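Local coordinates for protein putative glycosyl hydrolase (PDB 3K11) that is of unknown specific function but probably hydrolyses glycosidic bonds in carbohydrates, at residues R50-D53 and K58-T61; F176-E181 and N223-E228; P352-G357 and I411-T416. All blocks are in the same frame, centred on the assembly; numbering follows the deposited sequence.

Contact 1. Residues R50-D53 and K58-T61; sequences RVVD and KVIT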
loop_
_atom_site.group_PDB
_atom_site.type_symbol
_atom_site.label_atom_id
_atom_site.label_comp_id
_atom_site.label_asym_id
_atom_site.label_seq_id
_atom_site.Cartn_x
_atom_site.Cartn_y
_atom_site.Cartn_z
ATOM N N ARG A 50 -14.048 40.759 -22.658
ATOM C CA ARG A 50 -14.235 42.205 -22.768
ATOM C C ARG A 50 -13.159 42.917 -22.008
ATOM O O ARG A 50 -12.580 42.355 -21.069
ATOM C CB ARG A 50 -15.535 42.680 -22.093
ATOM C CG ARG A 50 -16.723 41.845 -22.328
ATOM C CD ARG A 50 -17.988 42.492 -21.783
ATOM N NE ARG A 50 -19.122 41.731 -22.265
ATOM C CZ ARG A 50 -19.603 40.644 -21.692
ATOM N NH1 ARG A 50 -19.117 40.193 -20.544
ATOM N NH2 ARG A 50 -20.650 40.042 -22.234
ATOM N N VAL A 51 -12.944 44.161 -22.403
ATOM C CA VAL A 51 -12.066 45.098 -21.699
ATOM C C VAL A 51 -12.955 46.040 -20.897
ATOM O O VAL A 51 -13.948 46.554 -21.409
ATOM C CB VAL A 51 -11.156 45.881 -22.675
ATOM C CG1 VAL A 51 -10.302 46.917 -21.960
ATOM C CG2 VAL A 51 -10.262 44.874 -23.455
ATOM N N VAL A 52 -12.599 46.266 -19.630
ATOM C CA VAL A 52 -13.357 47.190 -18.798
ATOM C C VAL A 52 -12.403 48.107 -18.041
ATOM O O VAL A 52 -11.218 47.828 -17.917
ATOM C CB VAL A 52 -14.213 46.441 -17.747
ATOM C CG1 VAL A 52 -15.187 45.451 -18.418
ATOM C CG2 VAL A 52 -13.311 45.699 -16.760
ATOM N N ASP A 53 -12.947 49.202 -17.544
ATOM C CA ASP A 53 -12.241 50.084 -16.625
ATOM C C ASP A 53 -12.117 49.359 -15.289
ATOM O O ASP A 53 -13.118 48.862 -14.730
ATOM C CB ASP A 53 -13.022 51.355 -16.448
ATOM C CG ASP A 53 -12.334 52.319 -15.494
ATOM O OD1 ASP A 53 -12.311 52.059 -14.272
ATOM O OD2 ASP A 53 -11.846 53.328 -15.984
ATOM N N LYS A 58 -16.933 49.704 -16.144
ATOM C CA LYS A 58 -17.543 50.145 -17.399
ATOM C C LYS A 58 -16.818 49.529 -18.596
ATOM O O LYS A 58 -15.592 49.496 -18.627
ATOM C CB LYS A 58 -17.530 51.669 -17.521
ATOM C CG LYS A 58 -18.498 52.331 -16.541
ATOM C CD LYS A 58 -18.592 53.816 -16.753
ATOM C CE LYS A 58 -19.378 54.482 -15.636
ATOM N NZ LYS A 58 -19.189 56.000 -15.908
ATOM N N VAL A 59 -17.586 49.055 -19.583
ATOM C CA VAL A 59 -17.002 48.390 -20.760
ATOM C C VAL A 59 -16.298 49.427 -21.600
ATOM O O VAL A 59 -16.837 50.493 -21.810
ATOM C CB VAL A 59 -18.062 47.667 -21.618
ATOM C CG1 VAL A 59 -17.429 47.107 -22.912
ATOM C CG2 VAL A 59 -18.709 46.490 -20.814
ATOM N N ILE A 60 -15.084 49.099 -22.021
ATOM C CA ILE A 60 -14.254 49.935 -22.869
ATOM C C ILE A 60 -14.296 49.299 -24.257
ATOM O O ILE A 60 -14.035 48.114 -24.400
ATOM C CB ILE A 60 -12.775 49.970 -22.362
ATOM C CG1 ILE A 60 -12.675 50.779 -21.053
ATOM C CG2 ILE A 60 -11.824 50.572 -23.438
ATOM C CD1 ILE A 60 -11.329 50.666 -20.377
ATOM N N THR A 61 -14.631 50.093 -25.261
ATOM C CA THR A 61 -14.617 49.616 -26.642
ATOM C C THR A 61 -13.635 50.405 -27.526
ATOM O O THR A 61 -13.262 49.912 -28.578
ATOM C CB THR A 61 -15.993 49.712 -27.244
ATOM O OG1 THR A 61 -16.440 51.051 -27.123
ATOM C CG2 THR A 61 -16.961 48.820 -26.515
HETATM O O HOH W 1 -14.413 45.385 -24.705
#
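Ile60 lies over the backbone of the partner strand and crosses the side chain of Val51 at an angle. Its CB sits 3.9 Å from Val51 CG1. With CG1 beside its own backbone N (chi1 -71°) and chi2 extended, the chain runs along the 50-53 backbone, and Ile60 CD1 ends 3.6 Å from Asp53 N. Met66 and Ala70 also touch this side chain. Cutting Ile60 back to alanine is likely to open a gap beside Val51 CG1 and to uncover the backbone between Val52 and Asp53. The segments pair as an antiparallel beta hairpin, with 51-53 the middle strand of a three-stranded sheet. Val52 and Val59 form a non-hydrogen-bonded pair on the other face. Val52 CG1 and Val59 CG2 lie 4.4 Å apart. Arg50 CD passes 4.2 Å from Val59 CG2, while the guanidinium of Arg50 reaches Glu73. Two backbone bonds close the hairpin. Ile60 N bonds to Val51 O at 2.9 Å. Asp53 N bonds to Lys58 O, also at 2.9 Å. A water bridges Val51 N and Ile60 O. The carboxylate of Asp53 turns back to Asn55 N and Thr56 N in the connecting loop.

Contact 2. Residues F176-E181 and N223-E228; sequences FIINKE and NKYLAE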
loop_
_atom_site.group_PDB
_atom_site.type_symbol
_atom_site.label_atom_id
_atom_site.label_comp_id
_atom_site.label_asym_id
_atom_site.label_seq_id
_atom_site.Cartn_x
_atom_site.Cartn_y
_atom_site.Cartn_z
ATOM N N PHE A 176 9.650 32.629 -26.911
ATOM C CA PHE A 176 9.996 32.415 -25.486
ATOM C C PHE A 176 10.348 30.951 -25.172
ATOM O O PHE A 176 11.364 30.652 -24.540
ATOM C CB PHE A 176 8.921 32.892 -24.500
ATOM C CG PHE A 176 9.259 32.488 -23.101
ATOM C CD1 PHE A 176 10.135 33.249 -22.354
ATOM C CD2 PHE A 176 8.783 31.315 -22.582
ATOM C CE1 PHE A 176 10.507 32.819 -21.100
ATOM C CE2 PHE A 176 9.196 30.882 -21.333
ATOM C CZ PHE A 176 10.070 31.626 -20.633
ATOM N N ILE A 177 9.464 30.045 -25.544
ATOM C CA ILE A 177 9.645 28.630 -25.236
ATOM C C ILE A 177 10.971 28.123 -25.753
ATOM O O ILE A 177 11.763 27.516 -25.005
ATOM C CB ILE A 177 8.471 27.788 -25.818
ATOM C CG1 ILE A 177 7.161 28.145 -25.090
ATOM C CG2 ILE A 177 8.724 26.246 -25.741
ATOM C CD1 ILE A 177 5.926 27.670 -25.807
ATOM N N ILE A 178 11.222 28.362 -27.041
ATOM C CA ILE A 178 12.323 27.679 -27.709
ATOM C C ILE A 178 13.650 28.369 -27.557
ATOM O O ILE A 178 14.696 27.695 -27.572
ATOM C CB ILE A 178 11.986 27.384 -29.217
ATOM C CG1 ILE A 178 12.658 26.077 -29.647
ATOM C CG2 ILE A 178 12.314 28.618 -30.106
ATOM C CD1 ILE A 178 12.044 24.823 -29.036
ATOM N N ASN A 179 13.634 29.680 -27.372
ATOM C CA ASN A 179 14.847 30.453 -27.260
ATOM C C ASN A 179 15.180 31.088 -25.906
ATOM O O ASN A 179 16.336 31.374 -25.649
ATOM C CB ASN A 179 14.793 31.599 -28.272
ATOM C CG ASN A 179 14.752 31.117 -29.703
ATOM O OD1 ASN A 179 15.502 30.241 -30.058
ATOM N ND2 ASN A 179 13.933 31.730 -30.531
ATOM N N LYS A 180 14.191 31.358 -25.070
ATOM C CA LYS A 180 14.411 32.049 -23.823
ATOM C C LYS A 180 14.280 31.224 -22.552
ATOM O O LYS A 180 14.977 31.480 -21.571
ATOM C CB LYS A 180 13.456 33.207 -23.762
ATOM C CG LYS A 180 13.706 34.205 -24.900
ATOM C CD LYS A 180 12.840 35.425 -24.706
ATOM C CE LYS A 180 13.061 36.456 -25.843
ATOM N NZ LYS A 180 12.139 37.655 -25.698
ATOM N N GLU A 181 13.378 30.261 -22.551
ATOM C CA GLU A 181 13.183 29.408 -21.384
ATOM C C GLU A 181 14.492 28.770 -20.908
ATOM O O GLU A 181 15.257 28.262 -21.726
ATOM C CB GLU A 181 12.163 28.306 -21.717
ATOM C CG GLU A 181 11.959 27.225 -20.638
ATOM C CD GLU A 181 11.691 27.785 -19.247
ATOM O OE1 GLU A 181 10.806 28.668 -19.100
ATOM O OE2 GLU A 181 12.371 27.358 -18.295
ATOM N N ASN A 223 11.121 18.728 -39.094
ATOM C CA ASN A 223 12.020 17.719 -38.538
ATOM C C ASN A 223 12.712 18.176 -37.275
ATOM O O ASN A 223 12.897 17.397 -36.326
ATOM C CB ASN A 223 13.057 17.318 -39.585
ATOM C CG ASN A 223 12.449 16.531 -40.734
ATOM O OD1 ASN A 223 11.383 15.924 -40.605
ATOM N ND2 ASN A 223 13.151 16.508 -41.843
ATOM N N LYS A 224 13.127 19.431 -37.258
ATOM C CA LYS A 224 13.814 19.993 -36.113
ATOM C C LYS A 224 12.931 19.945 -34.844
ATOM O O LYS A 224 13.388 19.586 -33.770
ATOM C CB LYS A 224 14.171 21.432 -36.436
ATOM C CG LYS A 224 14.752 22.296 -35.308
ATOM C CD LYS A 224 15.272 23.614 -35.934
ATOM C CE LYS A 224 15.010 24.853 -35.155
ATOM N NZ LYS A 224 14.989 26.068 -36.104
ATOM N N TYR A 225 11.664 20.296 -34.997
ATOM C CA TYR A 225 10.761 20.332 -33.845
ATOM C C TYR A 225 10.288 18.935 -33.423
ATOM O O TYR A 225 10.125 18.664 -32.237
ATOM C CB TYR A 225 9.629 21.349 -34.073
ATOM C CG TYR A 225 10.096 22.799 -34.145
ATOM C CD1 TYR A 225 11.154 23.273 -33.382
ATOM C CD2 TYR A 225 9.426 23.715 -34.919
ATOM C CE1 TYR A 225 11.563 24.599 -33.464
ATOM C CE2 TYR A 225 9.827 25.026 -34.997
ATOM C CZ TYR A 225 10.889 25.463 -34.248
ATOM O OH TYR A 225 11.311 26.776 -34.305
ATOM N N LEU A 226 10.068 18.029 -34.367
ATOM C CA LEU A 226 9.811 16.633 -33.977
ATOM C C LEU A 226 10.957 16.086 -33.145
ATOM O O LEU A 226 10.734 15.451 -32.153
ATOM C CB LEU A 226 9.586 15.729 -35.222
ATOM C CG LEU A 226 8.310 15.878 -36.061
ATOM C CD1 LEU A 226 8.383 15.019 -37.374
ATOM C CD2 LEU A 226 7.022 15.544 -35.270
ATOM N N ALA A 227 12.191 16.343 -33.559
ATOM C CA ALA A 227 13.319 15.826 -32.841
ATOM C C ALA A 227 13.441 16.454 -31.480
ATOM O O ALA A 227 13.763 15.763 -30.526
ATOM C CB ALA A 227 14.618 15.972 -33.650
ATOM N N GLU A 228 13.216 17.769 -31.376
ATOM C CA GLU A 228 13.322 18.442 -30.063
ATOM C C GLU A 228 12.231 17.986 -29.124
ATOM O O GLU A 228 12.498 17.740 -27.944
ATOM C CB GLU A 228 13.295 19.949 -30.234
ATOM C CG GLU A 228 13.510 20.750 -28.931
ATOM C CD GLU A 228 14.879 20.537 -28.306
ATOM O OE1 GLU A 228 15.800 20.003 -28.981
ATOM O OE2 GLU A 228 15.035 20.931 -27.136
#
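Ile178 carries the whole of this contact from the 176-181 side. It points from its helix toward the helix holding Tyr225 and Glu228. Its CG1 lies 4.2 Å from Tyr225 CE1 and meets the ring obliquely. The terminal methyl turns away from the ring toward Glu228, with Ile178 CD1 4.3 Å from Glu228 CG. The isoleucine thus touches two side chains about one helical turn apart, the phenol ring on one and the aliphatic part of the acid on the other. The first torsion of Ile178 lies well off a staggered position (chi1 -147°), and the side chain bends again at chi2 to bring CD1 to Glu228. No hydrogen bond joins the two segments. The closest CA atoms, Ile178 CA and Glu228 CA, are 9.6 Å apart, and the side chains bridge the distance.

Further residues position both partners of Ile178. The Tyr225 ring packs edge-to-face with Phe174, and Met214 and Ser215 of helix 202-217 also touch it. Glu228 OE2 is gripped by a salt bridge from Arg183 NH1 and a hydrogen bond from Gln232 NE2. Arg183 also donates through NH2 to Ile178 O, so one guanidinium ties the carboxylate of one helix to the backbone of the other.

The 176-181 backbone widens at this point. Phe176 O accepts from both Lys180 N at 3.0 Å and Glu181 N at 2.9 Å, the latter making a pi-type turn. Glu181 N also lies above one face of the Phe176 ring, toward its rim. In the fold, the contact joins the C-terminal part of helix 167-180 to the N-terminal part of helix 222-240, with helix 202-217 packed alongside. Such helix-to-helix packing is consistent with the (alpha/alpha)6 barrel of family 88 and the wider six-hairpin clan.

Contact 3. Residues P352-G357 and I411-T416; sequences PVAQLG and IRLLNT. With EDO (1,2-ethanediol), chain B.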
loop_
_atom_site.group_PDB
_atom_site.type_symbol
_atom_site.label_atom_id
_atom_site.label_comp_id
_atom_site.label_asym_id
_atom_site.label_seq_id
_atom_site.Cartn_x
_atom_site.Cartn_y
_atom_site.Cartn_z
ATOM N N PRO A 352 -13.344 -0.163 -19.196
ATOM C CA PRO A 352 -14.033 -0.040 -17.905
ATOM C C PRO A 352 -13.359 0.870 -16.885
ATOM O O PRO A 352 -14.047 1.454 -16.029
ATOM C CB PRO A 352 -14.091 -1.484 -17.425
ATOM C CG PRO A 352 -14.074 -2.289 -18.670
ATOM C CD PRO A 352 -13.029 -1.571 -19.497
ATOM N N VAL A 353 -12.036 1.004 -16.986
ATOM C CA VAL A 353 -11.265 1.940 -16.176
ATOM C C VAL A 353 -11.667 3.370 -16.508
ATOM O O VAL A 353 -11.981 4.164 -15.638
ATOM C CB VAL A 353 -9.761 1.752 -16.384
ATOM C CG1 VAL A 353 -8.956 2.751 -15.503
ATOM C CG2 VAL A 353 -9.356 0.290 -16.029
ATOM N N ALA A 354 -11.671 3.686 -17.794
ATOM C CA ALA A 354 -12.070 5.003 -18.259
ATOM C C ALA A 354 -13.528 5.273 -17.881
ATOM O O ALA A 354 -13.888 6.370 -17.430
ATOM C CB ALA A 354 -11.844 5.114 -19.779
ATOM N N GLN A 355 -14.398 4.292 -18.114
ATOM C CA GLN A 355 -15.814 4.468 -17.854
ATOM C C GLN A 355 -16.100 4.761 -16.364
ATOM O O GLN A 355 -16.879 5.658 -16.035
ATOM C CB GLN A 355 -16.566 3.223 -18.327
ATOM C CG GLN A 355 -18.106 3.341 -18.217
ATOM C CD GLN A 355 -18.853 2.739 -19.374
ATOM O OE1 GLN A 355 -18.348 2.670 -20.494
ATOM N NE2 GLN A 355 -20.100 2.381 -19.138
ATOM N N LEU A 356 -15.482 4.004 -15.478
ATOM C CA LEU A 356 -15.628 4.193 -14.035
ATOM C C LEU A 356 -15.067 5.547 -13.659
ATOM O O LEU A 356 -15.634 6.289 -12.828
ATOM C CB LEU A 356 -14.881 3.105 -13.269
ATOM C CG LEU A 356 -14.841 3.287 -11.756
ATOM C CD1 LEU A 356 -16.268 3.327 -11.137
ATOM C CD2 LEU A 356 -13.949 2.252 -11.063
ATOM N N GLY A 357 -13.906 5.880 -14.214
ATOM C CA GLY A 357 -13.340 7.206 -13.947
ATOM C C GLY A 357 -14.254 8.339 -14.355
ATOM O O GLY A 357 -14.312 9.362 -13.656
ATOM N N ILE A 411 -17.333 10.429 -25.252
ATOM C CA ILE A 411 -18.397 10.379 -26.266
ATOM C C ILE A 411 -17.916 9.611 -27.496
ATOM O O ILE A 411 -18.645 8.730 -27.994
ATOM C CB ILE A 411 -18.918 11.803 -26.624
ATOM C CG1 ILE A 411 -19.712 12.356 -25.425
ATOM C CG2 ILE A 411 -19.773 11.840 -27.971
ATOM C CD1 ILE A 411 -19.909 13.927 -25.408
ATOM N N ARG A 412 -16.699 9.916 -27.966
ATOM C CA ARG A 412 -16.103 9.174 -29.087
ATOM C C ARG A 412 -16.042 7.691 -28.762
ATOM O O ARG A 412 -16.461 6.852 -29.556
ATOM C CB ARG A 412 -14.684 9.657 -29.370
ATOM C CG ARG A 412 -13.945 8.880 -30.466
ATOM C CD ARG A 412 -14.378 9.328 -31.811
ATOM N NE ARG A 412 -13.620 10.494 -32.273
ATOM C CZ ARG A 412 -14.038 11.348 -33.213
ATOM N NH1 ARG A 412 -15.243 11.225 -33.792
ATOM N NH2 ARG A 412 -13.258 12.364 -33.560
ATOM N N LEU A 413 -15.489 7.380 -27.597
ATOM C CA LEU A 413 -15.336 5.969 -27.169
ATOM C C LEU A 413 -16.678 5.235 -27.143
ATOM O O LEU A 413 -16.828 4.101 -27.681
ATOM C CB LEU A 413 -14.669 5.928 -25.781
ATOM C CG LEU A 413 -14.345 4.552 -25.171
ATOM C CD1 LEU A 413 -13.329 3.784 -26.047
ATOM C CD2 LEU A 413 -13.841 4.676 -23.722
ATOM N N LEU A 414 -17.674 5.868 -26.528
ATOM C CA LEU A 414 -19.006 5.253 -26.459
ATOM C C LEU A 414 -19.699 5.128 -27.814
ATOM O O LEU A 414 -20.548 4.247 -27.995
ATOM C CB LEU A 414 -19.920 6.002 -25.480
ATOM C CG LEU A 414 -19.438 6.062 -24.028
ATOM C CD1 LEU A 414 -20.236 7.125 -23.275
ATOM C CD2 LEU A 414 -19.583 4.674 -23.389
ATOM N N ASN A 415 -19.365 6.007 -28.743
ATOM C CA ASN A 415 -19.894 5.951 -30.108
ATOM C C ASN A 415 -19.156 4.990 -31.043
ATOM O O ASN A 415 -19.588 4.785 -32.165
ATOM C CB ASN A 415 -19.854 7.338 -30.739
ATOM C CG ASN A 415 -20.976 8.258 -30.242
ATOM O OD1 ASN A 415 -22.051 7.795 -29.865
ATOM N ND2 ASN A 415 -20.740 9.564 -30.316
ATOM N N THR A 416 -18.047 4.423 -30.588
ATOM C CA THR A 416 -17.256 3.505 -31.387
ATOM C C THR A 416 -17.383 2.101 -30.790
ATOM O O THR A 416 -17.760 1.139 -31.477
ATOM C CB THR A 416 -15.774 3.961 -31.405
ATOM O OG1 THR A 416 -15.702 5.353 -31.746
ATOM C CG2 THR A 416 -14.962 3.155 -32.415
HETATM C C1 EDO B . -23.459 13.245 -27.812
HETATM O O1 EDO B . -22.598 13.998 -28.694
HETATM C C2 EDO B . -24.359 12.284 -28.589
HETATM O O2 EDO B . -23.583 11.307 -29.328
#
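A polar oxygen meets a methyl group at the nearest point of this buried contact: Gln355 OE1 is 3.7 Å from Leu414 CD2. The two side chains cross at about a right angle. Gln355 sets off with CG on the far side from its backbone N (chi1 -175°). It then bends at chi2 (140°), and this carries the amide toward the leucine. The amide itself is satisfied elsewhere. OE1 bonds to Tyr428 OH, and NE2 donates to Gly25 O. Both ends of the amide are therefore held, which fixes its rotation and keeps the oxygen beside Leu414.

The second touch is purely apolar. Both residues point toward the opposite helix. Ala354 CB and Leu413 CD2 touch lightly, at 4.4 Å; the closest CA atoms, Gln355 CA and Leu414 CA, are 9.2 Å apart. Tyr428 also packs on Leu413, so the tyrosine borders both touches. Ile340 and Asn341 of helix 326-342 cover Leu413 as well.

On the 411-416 helix, Asn415 ND2 makes a weak bond of 3.5 Å to O2 of a 1,2-ethanediol, probably from the crystallisation liquor. The other end of the diol lies near Ile411, with O1 3.6 Å from Ile411 CG2.

On the 352-357 helix, Pro352 and Val353 pack on Phe382 of the second subunit, and Leu356 packs on Ala385 of that subunit. The contact thus joins helices 347-362 and 400-416 close to a subunit interface, in helical packing consistent with the (alpha/alpha)6 barrel of family 88.

How the contacts relate
The three contacts follow one another along the chain, each closing before the next opens. None touches another. Contact 1 is a beta hairpin on the periphery, its centre about 31 Å from that of the chain. Contacts 2 and 3 join helices on opposite sides of the chain's centre, with their own centres about 35 Å apart and nearest atoms about 21 Å apart. Contact 1 lies about 37 Å from contact 2 and about 43 Å from contact 3, centre to centre. Contact 3 alone of the three has a second subunit within reach. Its ethanediol, probably from the crystallisation liquor, gives no evidence of where an active site lies. All six segments belong to the family 88 region.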